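Local coordinates for large adhesion protein (Lap) involved in biofilm formation (PDB 6XI3) that probably helps extend a bacterial adhesin away from the cell surface during biofilm formation, as tandem Ig-like beta-sandwich repeats with calcium bound between them, at residues Q42-S47 and V88-L93; I61-S66 and G96-E101. All blocks are in the same frame, centred on the assembly; numbering follows the deposited sequence.

How the contacts relate
Contacts 1 and 2 belong to the two facing sheets of one beta-sandwich domain, their centres about 10 Å apart. In contact 1, 88-93 ends a strand paired with 42-47 and turns out of that sheet; contact 2 joins 61-66 and 96-101 in the other. The segments alternate along the chain, which crosses between the sheets from strand 43-51 to 58-64, and again from 82-89 to 96-105. Leu93 CD1 lies 3.8 Å from both Ile63 CG2 and Leu98 CD2, and Leu46 CD1 makes a second bridge of the same length to Ile61 CG2. A calcium bound by Asp95, Asp121 and Thr123, among others, is about 7 Å from Gly96 and 10 Å from the Gln42 side chain.

Contact 1: Q42-S47 and V88-L93; sequences QTANLS and VDISSL
Thr43 and Asp89 face each other as a non-hydrogen-bonded antiparallel pair, followed by Ala44 and Val88 as a hydrogen-bonded pair; the touching parts run 154° apart. Ala44 N gives its hydrogen to Val88 O at 2.9 Å, and Val88 N returns a bond of the same length to Ala44 O. A third bond, Ile90 N to Gln42 O at 3.0 Å, reaches its acceptor from above the carbonyl plane, 41° out of it, at the place where 88-93 leaves the sheet. There a type I turn runs from Ile90 to Leu93, closed by Leu93 N to Ile90 O. On its other side, 42-47 meets strand 29-38, where Gln42 and Thr43 both face Asp38 in a G1 beta bulge. Strand 43-51 is the middle of a three-stranded antiparallel sheet in an Ig-like beta-sandwich, with backbone bonds from Asn45 to Asp35 on strand 29-38 and from Leu46 to Leu85 on strand 82-89.

The side chain of Gln42 lies along Ser91. Its CG stands anti to the carbonyl carbon and the chain continues extended, which carries the amide alongside Ser91, with NE2 3.5 Å from Ser91 CA. Asp89 shapes the approach to the turn: its OD1 accepts from Ser91 N at 3.0 Å, an Asx turn, and from Ser91 OG as well. The two donors come from the same face of the carboxylate, one anti and one syn.

Ile90 meets the opposite strand with its CG1 branch. A chi1 of 55° places CG1 between the backbone N and carbonyl carbon, and the branch lies against the peptide carbonyls of Gln42 and Thr43, ending with CD1 4.1 Å from Ala44 CB. On the interior face, Val88 CG2 approaches Leu46 CD1 more loosely. Ile63 of the facing sheet touches both Val88 and Ile90.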
loop_
_atom_site.group_PDB
_atom_site.type_symbol
_atom_site.label_atom_id
_atom_site.label_comp_id
_atom_site.label_asym_id
_atom_site.label_seq_id
_atom_site.Cartn_x
_atom_site.Cartn_y
_atom_site.Cartn_z
ATOM N N GLN A 42 -13.680 45.961 -20.119
ATOM C CA GLN A 42 -15.074 45.517 -19.767
ATOM C C GLN A 42 -16.074 46.584 -20.235
ATOM O O GLN A 42 -16.808 47.201 -19.387
ATOM C CB GLN A 42 -15.201 45.251 -18.268
ATOM C CG GLN A 42 -14.211 44.209 -17.775
ATOM C CD GLN A 42 -14.290 44.079 -16.278
ATOM O OE1 GLN A 42 -13.500 44.672 -15.554
ATOM N NE2 GLN A 42 -15.329 43.417 -15.800
ATOM N N THR A 43 -16.011 46.872 -21.528
ATOM C CA THR A 43 -16.878 47.871 -22.186
ATOM C C THR A 43 -17.374 47.277 -23.485
ATOM O O THR A 43 -16.776 46.330 -23.961
ATOM C CB THR A 43 -16.155 49.186 -22.512
ATOM O OG1 THR A 43 -15.079 48.935 -23.420
ATOM C CG2 THR A 43 -15.636 49.866 -21.272
ATOM N N ALA A 44 -18.421 47.862 -24.043
ATOM C CA ALA A 44 -18.923 47.450 -25.362
ATOM C C ALA A 44 -19.238 48.697 -26.166
ATOM O O ALA A 44 -19.619 49.729 -25.582
ATOM C CB ALA A 44 -20.146 46.585 -25.213
ATOM N N ASN A 45 -19.142 48.545 -27.473
ATOM C CA ASN A 45 -19.553 49.571 -28.459
ATOM C C ASN A 45 -20.696 48.971 -29.265
ATOM O O ASN A 45 -20.568 47.771 -29.731
ATOM C CB ASN A 45 -18.403 50.024 -29.353
ATOM C CG ASN A 45 -17.178 50.493 -28.593
ATOM O OD1 ASN A 45 -17.235 50.757 -27.383
ATOM N ND2 ASN A 45 -16.081 50.645 -29.332
ATOM N N LEU A 46 -21.770 49.759 -29.378
ATOM C CA LEU A 46 -23.029 49.417 -30.081
ATOM C C LEU A 46 -23.281 50.475 -31.148
ATOM O O LEU A 46 -22.967 51.643 -30.896
ATOM C CB LEU A 46 -24.199 49.512 -29.103
ATOM C CG LEU A 46 -24.049 48.773 -27.796
ATOM C CD1 LEU A 46 -25.148 49.180 -26.851
ATOM C CD2 LEU A 46 -24.087 47.283 -28.044
ATOM N N SER A 47 -23.977 50.097 -32.206
ATOM C CA SER A 47 -24.543 51.049 -33.183
ATOM C C SER A 47 -25.842 50.490 -33.765
ATOM O O SER A 47 -26.166 49.301 -33.561
ATOM C CB SER A 47 -23.526 51.382 -34.258
ATOM O OG SER A 47 -23.053 50.206 -34.899
ATOM N N VAL A 88 -19.605 51.565 -23.356
ATOM C CA VAL A 88 -20.694 51.187 -22.415
ATOM C C VAL A 88 -20.085 50.261 -21.352
ATOM O O VAL A 88 -19.450 49.283 -21.719
ATOM C CB VAL A 88 -21.874 50.512 -23.132
ATOM C CG1 VAL A 88 -22.903 50.011 -22.134
ATOM C CG2 VAL A 88 -22.499 51.459 -24.155
ATOM N N ASP A 89 -20.308 50.556 -20.088
ATOM C CA ASP A 89 -19.755 49.798 -18.938
ATOM C C ASP A 89 -20.475 48.455 -18.790
ATOM O O ASP A 89 -21.651 48.459 -18.392
ATOM C CB ASP A 89 -19.940 50.594 -17.659
ATOM C CG ASP A 89 -19.107 50.060 -16.502
ATOM O OD1 ASP A 89 -18.482 48.947 -16.617
ATOM O OD2 ASP A 89 -19.070 50.764 -15.518
ATOM N N ILE A 90 -19.778 47.351 -19.043
ATOM C CA ILE A 90 -20.330 45.989 -18.792
ATOM C C ILE A 90 -19.548 45.272 -17.686
ATOM O O ILE A 90 -19.697 44.041 -17.571
ATOM C CB ILE A 90 -20.418 45.192 -20.098
ATOM C CG1 ILE A 90 -19.081 45.111 -20.830
ATOM C CG2 ILE A 90 -21.500 45.834 -20.983
ATOM C CD1 ILE A 90 -19.121 44.226 -22.053
ATOM N N SER A 91 -18.904 46.031 -16.800
ATOM C CA SER A 91 -18.182 45.476 -15.628
ATOM C C SER A 91 -19.178 44.849 -14.644
ATOM O O SER A 91 -18.764 43.982 -13.898
ATOM C CB SER A 91 -17.319 46.502 -14.952
ATOM O OG SER A 91 -18.126 47.509 -14.376
ATOM N N SER A 92 -20.446 45.251 -14.654
ATOM C CA SER A 92 -21.504 44.635 -13.811
ATOM C C SER A 92 -21.867 43.243 -14.349
ATOM O O SER A 92 -22.534 42.512 -13.634
ATOM C CB SER A 92 -22.716 45.531 -13.715
ATOM O OG SER A 92 -23.360 45.671 -14.979
ATOM N N LEU A 93 -21.506 42.888 -15.580
ATOM C CA LEU A 93 -22.006 41.637 -16.178
ATOM C C LEU A 93 -20.970 40.538 -15.931
ATOM O O LEU A 93 -19.771 40.862 -15.758
ATOM C CB LEU A 93 -22.284 41.800 -17.667
ATOM C CG LEU A 93 -23.280 42.913 -18.005
ATOM C CD1 LEU A 93 -23.535 42.971 -19.505
ATOM C CD2 LEU A 93 -24.577 42.729 -17.243
HETATM O O HOH W 1 -17.000 42.441 -17.345
#

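Contact 2: I61-S66 and G96-E101; sequences ITITDS and GSLTVE
Thr62 and Glu101 exchange two backbone hydrogen bonds: Thr62 N to Glu101 O at 2.9 Å and Glu101 N to Thr62 O at 2.8 Å. Thr64 and Thr99 repeat the pattern with nearly straight bonds, the one from Thr99 N to Thr64 O at 171°. Ile63 and Val100 form the non-hydrogen-bonded pair between them, defining a regular antiparallel ladder whose short axes approach to 4.6 Å.

Waters extend this polar network over the threonine-bearing face. One is held by Thr62 OG1 and Thr64 OG1 while donating to Thr99 O; a second donates to Thr64 O and also meets Ser97 OG and Thr99 OG1. Different torsions aim the first pair at their shared water: Thr62 OG1 sits between backbone N and carbonyl carbon (chi1 64°), whereas Thr64 OG1 is anti to the carbonyl carbon (chi1 -53°). Near Ser66, a third water accepts from Ser66 N and donates to Ser97 O.

Thr62 OG1 also lies 3.4 Å from Glu101 CB, but the glutamate bends at chi2 and carries its carboxylate away. On the interior face, Ile63 CG2 touches Leu98 CD2 at 4.3 Å and Val100 CG2 slightly farther off, while Ile61 CG2 meets Val100 CG1 at 4.2 Å. Ile61 and Val100 also reach Leu46 of the opposing sheet. Strands 58-64 and 96-105 form the central pair of a four-stranded sheet, flanked by 70-76 and 111-120, and combine an aliphatic surface facing the sandwich interior with a water-bridged hydroxyl surface on the other face.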
loop_
_atom_site.group_PDB
_atom_site.type_symbol
_atom_site.label_atom_id
_atom_site.label_comp_id
_atom_site.label_asym_id
_atom_site.label_seq_id
_atom_site.Cartn_x
_atom_site.Cartn_y
_atom_site.Cartn_z
ATOM N N ILE A 61 -31.819 50.492 -24.712
ATOM C CA ILE A 61 -30.945 49.330 -24.953
ATOM C C ILE A 61 -30.850 48.558 -23.651
ATOM O O ILE A 61 -30.723 49.192 -22.601
ATOM C CB ILE A 61 -29.583 49.800 -25.455
ATOM C CG1 ILE A 61 -29.684 50.280 -26.895
ATOM C CG2 ILE A 61 -28.555 48.694 -25.312
ATOM C CD1 ILE A 61 -28.622 51.256 -27.225
ATOM N N THR A 62 -30.934 47.245 -23.734
ATOM C CA THR A 62 -30.546 46.370 -22.600
ATOM C C THR A 62 -29.419 45.457 -23.069
ATOM O O THR A 62 -29.386 45.023 -24.262
ATOM C CB THR A 62 -31.731 45.605 -22.010
ATOM O OG1 THR A 62 -32.136 44.760 -23.084
ATOM C CG2 THR A 62 -32.845 46.517 -21.541
ATOM N N ILE A 63 -28.491 45.213 -22.162
ATOM C CA ILE A 63 -27.459 44.168 -22.353
ATOM C C ILE A 63 -27.647 43.221 -21.181
ATOM O O ILE A 63 -27.544 43.697 -20.042
ATOM C CB ILE A 63 -26.049 44.755 -22.406
ATOM C CG1 ILE A 63 -26.007 46.010 -23.281
ATOM C CG2 ILE A 63 -25.099 43.659 -22.875
ATOM C CD1 ILE A 63 -24.634 46.564 -23.454
ATOM N N THR A 64 -27.991 41.972 -21.488
ATOM C CA THR A 64 -28.282 40.913 -20.504
ATOM C C THR A 64 -27.188 39.845 -20.572
ATOM O O THR A 64 -26.858 39.370 -21.675
ATOM C CB THR A 64 -29.665 40.295 -20.766
ATOM O OG1 THR A 64 -30.569 41.389 -20.814
ATOM C CG2 THR A 64 -30.099 39.304 -19.714
ATOM N N ASP A 65 -26.711 39.414 -19.416
ATOM C CA ASP A 65 -25.626 38.404 -19.377
ATOM C C ASP A 65 -26.216 37.009 -19.095
ATOM O O ASP A 65 -27.458 36.876 -18.947
ATOM C CB ASP A 65 -24.564 38.868 -18.382
ATOM C CG ASP A 65 -25.000 38.739 -16.939
ATOM O OD1 ASP A 65 -26.068 38.112 -16.706
ATOM O OD2 ASP A 65 -24.250 39.226 -16.051
ATOM N N SER A 66 -25.329 36.012 -19.008
ATOM C CA SER A 66 -25.629 34.575 -18.802
ATOM C C SER A 66 -26.317 34.330 -17.449
ATOM O O SER A 66 -26.811 33.230 -17.259
ATOM C CB SER A 66 -24.353 33.756 -18.926
ATOM O OG SER A 66 -23.380 34.192 -17.988
ATOM N N GLY A 96 -19.693 34.961 -20.456
ATOM C CA GLY A 96 -20.616 34.129 -21.234
ATOM C C GLY A 96 -21.279 34.965 -22.311
ATOM O O GLY A 96 -20.688 35.991 -22.738
ATOM N N SER A 97 -22.470 34.559 -22.730
ATOM C CA SER A 97 -23.216 35.228 -23.820
ATOM C C SER A 97 -23.672 36.610 -23.338
ATOM O O SER A 97 -23.966 36.778 -22.153
ATOM C CB SER A 97 -24.385 34.395 -24.241
ATOM O OG SER A 97 -25.235 34.234 -23.108
ATOM N N LEU A 98 -23.707 37.567 -24.250
ATOM C CA LEU A 98 -24.360 38.881 -24.053
ATOM C C LEU A 98 -25.478 38.951 -25.072
ATOM O O LEU A 98 -25.183 38.675 -26.251
ATOM C CB LEU A 98 -23.367 40.014 -24.322
ATOM C CG LEU A 98 -22.155 40.057 -23.406
ATOM C CD1 LEU A 98 -21.175 41.127 -23.867
ATOM C CD2 LEU A 98 -22.605 40.293 -21.974
ATOM N N THR A 99 -26.681 39.313 -24.637
ATOM C CA THR A 99 -27.799 39.656 -25.551
ATOM C C THR A 99 -28.112 41.136 -25.427
ATOM O O THR A 99 -28.394 41.633 -24.308
ATOM C CB THR A 99 -29.074 38.834 -25.287
ATOM O OG1 THR A 99 -28.646 37.480 -25.206
ATOM C CG2 THR A 99 -30.112 38.991 -26.387
ATOM N N VAL A 100 -28.011 41.811 -26.555
ATOM C CA VAL A 100 -28.341 43.242 -26.704
ATOM C C VAL A 100 -29.775 43.284 -27.227
ATOM O O VAL A 100 -30.060 42.548 -28.199
ATOM C CB VAL A 100 -27.350 43.930 -27.647
ATOM C CG1 VAL A 100 -27.688 45.397 -27.813
ATOM C CG2 VAL A 100 -25.917 43.752 -27.193
ATOM N N GLU A 101 -30.660 44.035 -26.570
ATOM C CA GLU A 101 -32.038 44.287 -27.097
ATOM C C GLU A 101 -32.153 45.795 -27.321
ATOM O O GLU A 101 -31.806 46.554 -26.393
ATOM C CB GLU A 101 -33.147 43.817 -26.145
ATOM C CG GLU A 101 -33.267 42.307 -25.959
ATOM C CD GLU A 101 -33.681 41.470 -27.173
ATOM O OE1 GLU A 101 -34.358 42.025 -28.110
ATOM O OE2 GLU A 101 -33.316 40.258 -27.195
HETATM O O HOH W 2 -30.909 42.366 -23.205
HETATM O O HOH W 3 -27.210 36.676 -22.902
HETATM O O HOH W 4 -22.570 36.389 -19.802
#